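Local structure of type IV pilin protein (Neisseria meningitidis, 5V0M) at residues F47-S52 / L61-N66. The protein is a non-core minor pilin of type IV pili, probably contributing to the adhesion of the bacterium to host cells. Sequence-based numbering, arbitrary orientation.
Sequences FNVTLS and LQADPN
Gln62 and Thr50 face each other as a hydrogen-bonded antiparallel pair, joined by Thr50 N to Gln62 O at 2.9 Å and Gln62 N to Thr50 O at 2.8 Å; Asn48 and Asp64 repeat the reciprocal pattern two residues along. From this pairing the Gln62 side chain can be followed outward. Its CB lies beside Ser52, 3.9 Å from Ser52 OG, and close to Thr50 OG1. CG stands opposite the backbone N (chi1 -178°) and the chain continues extended, bringing the terminal amide to Asp64, two residues on in the same strand. There NE2 gives Asp64 OD2 a nearly straight bond of 2.8 Å (175°), with the acceptor in the amide plane and using its syn lone pair. OE1 accepts a hydrogen bond from a water that also bonds Ser52 OG, so both ends of the amide are held and its rotation is probably fixed. A second water lies within hydrogen-bonding distance of Thr50 OG1, Asp64 OD2 and Asn48 O, bridging the two strands on this polar face; a third links Asn48 OD1 to Asn66 ND2, while Asn66 OD1 accepts from Thr68 N.

The other face is apolar. Phe47 CB meets Ala63 CB at 4.0 Å and its ring slants past the backbone of Pro65, whereas Leu51 and Leu61 run alongside each other, CD2 to CD2 at 3.8 Å. Phe47 and Ala63 also touch Val12, and Leu51 touches Met23, both on helix 3-30. This is an antiparallel beta hairpin whose apolar face lies against the long N-terminal helix, the helix-on-sheet packing of the type IV pilin fold.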
ATOM      1  N   PHE A  47      -4.447   3.789  -7.167  1.00  4.85           N
ATOM      2  CA  PHE A  47      -4.748   3.226  -5.859  1.00  5.36           C
ATOM      3  C   PHE A  47      -4.632   4.325  -4.814  1.00  6.83           C
ATOM      4  O   PHE A  47      -3.662   5.096  -4.813  1.00  7.68           O
ATOM      5  CB  PHE A  47      -3.761   2.122  -5.445  1.00  5.84           C
ATOM      6  CG  PHE A  47      -3.825   0.876  -6.279  1.00  5.96           C
ATOM      7  CD1 PHE A  47      -4.533  -0.243  -5.848  1.00  6.81           C
ATOM      8  CD2 PHE A  47      -3.146   0.817  -7.471  1.00  4.95           C
ATOM      9  CE1 PHE A  47      -4.581  -1.398  -6.620  1.00  6.19           C
ATOM     10  CE2 PHE A  47      -3.207  -0.326  -8.239  1.00  6.43           C
ATOM     11  CZ  PHE A  47      -3.930  -1.433  -7.813  1.00  6.27           C
ATOM     12  N   ASN A  48      -5.604   4.341  -3.902  1.00  5.28           N
ATOM     13  CA  ASN A  48      -5.602   5.233  -2.748  1.00  8.44           C
ATOM     14  C   ASN A  48      -4.878   4.543  -1.597  1.00  5.19           C
ATOM     15  O   ASN A  48      -5.235   3.419  -1.222  1.00  6.72           O
ATOM     16  CB  ASN A  48      -7.052   5.522  -2.369  1.00  8.49           C
ATOM     17  CG  ASN A  48      -7.778   6.326  -3.402  1.00 10.16           C
ATOM     18  OD1 ASN A  48      -7.196   7.203  -4.036  1.00 15.20           O
ATOM     19  ND2 ASN A  48      -9.062   6.038  -3.579  1.00 12.56           N
ATOM     20  N   VAL A  49      -3.839   5.178  -1.064  1.00  7.06           N
ATOM     21  CA  VAL A  49      -3.015   4.586  -0.017  1.00  7.48           C
ATOM     22  C   VAL A  49      -3.382   5.191   1.330  1.00  7.85           C
ATOM     23  O   VAL A  49      -3.393   6.419   1.483  1.00  9.51           O
ATOM     24  CB  VAL A  49      -1.519   4.775  -0.334  1.00  7.86           C
ATOM     25  CG1 VAL A  49      -0.657   4.250   0.784  1.00 10.01           C
ATOM     26  CG2 VAL A  49      -1.165   4.093  -1.665  1.00 11.72           C
ATOM     27  N   THR A  50      -3.639   4.334   2.316  1.00  6.16           N
ATOM     28  CA  THR A  50      -3.974   4.758   3.666  1.00  6.90           C
ATOM     29  C   THR A  50      -3.221   3.886   4.653  1.00  8.66           C
ATOM     30  O   THR A  50      -2.649   2.856   4.296  1.00  8.75           O
ATOM     31  CB  THR A  50      -5.476   4.601   3.899  1.00  8.35           C
ATOM     32  OG1 THR A  50      -5.837   3.233   3.675  1.00 10.76           O
ATOM     33  CG2 THR A  50      -6.277   5.507   2.974  1.00 13.00           C
ATOM     34  N   LEU A  51      -3.186   4.320   5.900  1.00  9.32           N
ATOM     35  CA  LEU A  51      -2.742   3.481   7.001  1.00  8.64           C
ATOM     36  C   LEU A  51      -3.967   2.832   7.599  1.00 10.36           C
ATOM     37  O   LEU A  51      -4.760   3.497   8.274  1.00 13.59           O
ATOM     38  CB  LEU A  51      -2.016   4.324   8.035  1.00 10.56           C
ATOM     39  CG  LEU A  51      -0.578   4.613   7.633  1.00 11.37           C
ATOM     40  CD1 LEU A  51      -0.056   5.880   8.321  1.00 15.58           C
ATOM     41  CD2 LEU A  51       0.317   3.416   7.977  1.00  9.16           C
ATOM     42  N   SER A  52      -4.118   1.534   7.367  1.00 10.33           N
ATOM     43  CA  SER A  52      -5.256   0.811   7.902  1.00 11.94           C
ATOM     44  C   SER A  52      -5.067   0.467   9.366  1.00 11.68           C
ATOM     45  O   SER A  52      -6.059   0.265  10.079  1.00 15.90           O
ATOM     46  CB  SER A  52      -5.483  -0.457   7.079  1.00 13.83           C
ATOM     47  OG  SER A  52      -4.287  -1.218   7.043  1.00 14.10           O
ATOM     48  N   LEU A  61       0.021  -0.470   5.886  1.00  7.72           N
ATOM     49  CA  LEU A  61      -0.413   0.344   4.767  1.00  6.50           C
ATOM     50  C   LEU A  61      -1.375  -0.450   3.915  1.00  8.13           C
ATOM     51  O   LEU A  61      -1.203  -1.657   3.722  1.00  7.64           O
ATOM     52  CB  LEU A  61       0.799   0.686   3.915  1.00  8.31           C
ATOM     53  CG  LEU A  61       1.748   1.682   4.556  1.00  9.54           C
ATOM     54  CD1 LEU A  61       3.168   1.552   4.026  1.00  9.85           C
ATOM     55  CD2 LEU A  61       1.200   3.081   4.335  1.00  9.20           C
ATOM     56  N   GLN A  62      -2.371   0.233   3.358  1.00  6.48           N
ATOM     57  CA  GLN A  62      -3.332  -0.399   2.464  1.00  5.87           C
ATOM     58  C   GLN A  62      -3.547   0.434   1.218  1.00  7.79           C
ATOM     59  O   GLN A  62      -3.761   1.649   1.300  1.00  7.63           O
ATOM     60  CB  GLN A  62      -4.669  -0.586   3.182  1.00  6.71           C
ATOM     61  CG  GLN A  62      -5.764  -1.284   2.370  1.00  8.78           C
ATOM     62  CD  GLN A  62      -6.942  -1.687   3.234  1.00 12.87           C
ATOM     63  OE1 GLN A  62      -6.802  -2.464   4.188  1.00 16.31           O
ATOM     64  NE2 GLN A  62      -8.104  -1.144   2.928  1.00 15.89           N
ATOM     65  N   ALA A  63      -3.522  -0.225   0.059  1.00  7.11           N
ATOM     66  CA  ALA A  63      -3.788   0.378  -1.247  1.00  6.57           C
ATOM     67  C   ALA A  63      -5.107  -0.180  -1.756  1.00  6.67           C
ATOM     68  O   ALA A  63      -5.209  -1.379  -2.051  1.00  8.44           O
ATOM     69  CB  ALA A  63      -2.660   0.054  -2.220  1.00  7.53           C
ATOM     70  N   ASP A  64      -6.138   0.694  -1.849  1.00  4.73           N
ATOM     71  CA  ASP A  64      -7.434   0.335  -2.386  1.00  6.05           C
ATOM     72  C   ASP A  64      -7.544   0.876  -3.802  1.00  7.33           C
ATOM     73  O   ASP A  64      -7.181   2.039  -4.038  1.00  6.53           O
ATOM     74  CB  ASP A  64      -8.555   0.948  -1.542  1.00  7.75           C
ATOM     75  CG  ASP A  64      -8.755   0.226  -0.209  1.00 10.01           C
ATOM     76  OD1 ASP A  64      -9.478  -0.798  -0.215  1.00 12.71           O
ATOM     77  OD2 ASP A  64      -8.180   0.660   0.804  1.00 14.32           O
ATOM     78  N   PRO A  65      -8.036   0.106  -4.765  1.00  6.09           N
ATOM     79  CA  PRO A  65      -8.114   0.601  -6.139  1.00  6.66           C
ATOM     80  C   PRO A  65      -8.999   1.832  -6.264  1.00  6.45           C
ATOM     81  O   PRO A  65     -10.056   1.948  -5.645  1.00  8.55           O
ATOM     82  CB  PRO A  65      -8.668  -0.593  -6.938  1.00  7.57           C
ATOM     83  CG  PRO A  65      -9.168  -1.552  -5.954  1.00 13.37           C
ATOM     84  CD  PRO A  65      -8.468  -1.288  -4.659  1.00  6.78           C
ATOM     85  N   ASN A  66      -8.561   2.742  -7.117  1.00  6.67           N
ATOM     86  CA  ASN A  66      -9.309   3.960  -7.376  1.00  7.27           C
ATOM     87  C   ASN A  66     -10.263   3.688  -8.531  1.00  6.68           C
ATOM     88  O   ASN A  66      -9.798   3.461  -9.646  1.00  6.69           O
ATOM     89  CB  ASN A  66      -8.329   5.050  -7.755  1.00  7.35           C
ATOM     90  CG  ASN A  66      -8.988   6.349  -8.045  1.00 10.87           C
ATOM     91  OD1 ASN A  66     -10.105   6.397  -8.553  1.00 14.18           O
ATOM     92  ND2 ASN A  66      -8.276   7.431  -7.768  1.00 14.22           N
TER
HETATM   93  O   HOH W   1      -6.775   2.926   1.095  1.00 11.47           O
HETATM   94  O   HOH W   2      -5.693   7.145  -6.285  1.00 13.77           O
HETATM   95  O   HOH W   3      -5.393  -3.574   6.003  1.00 20.51           O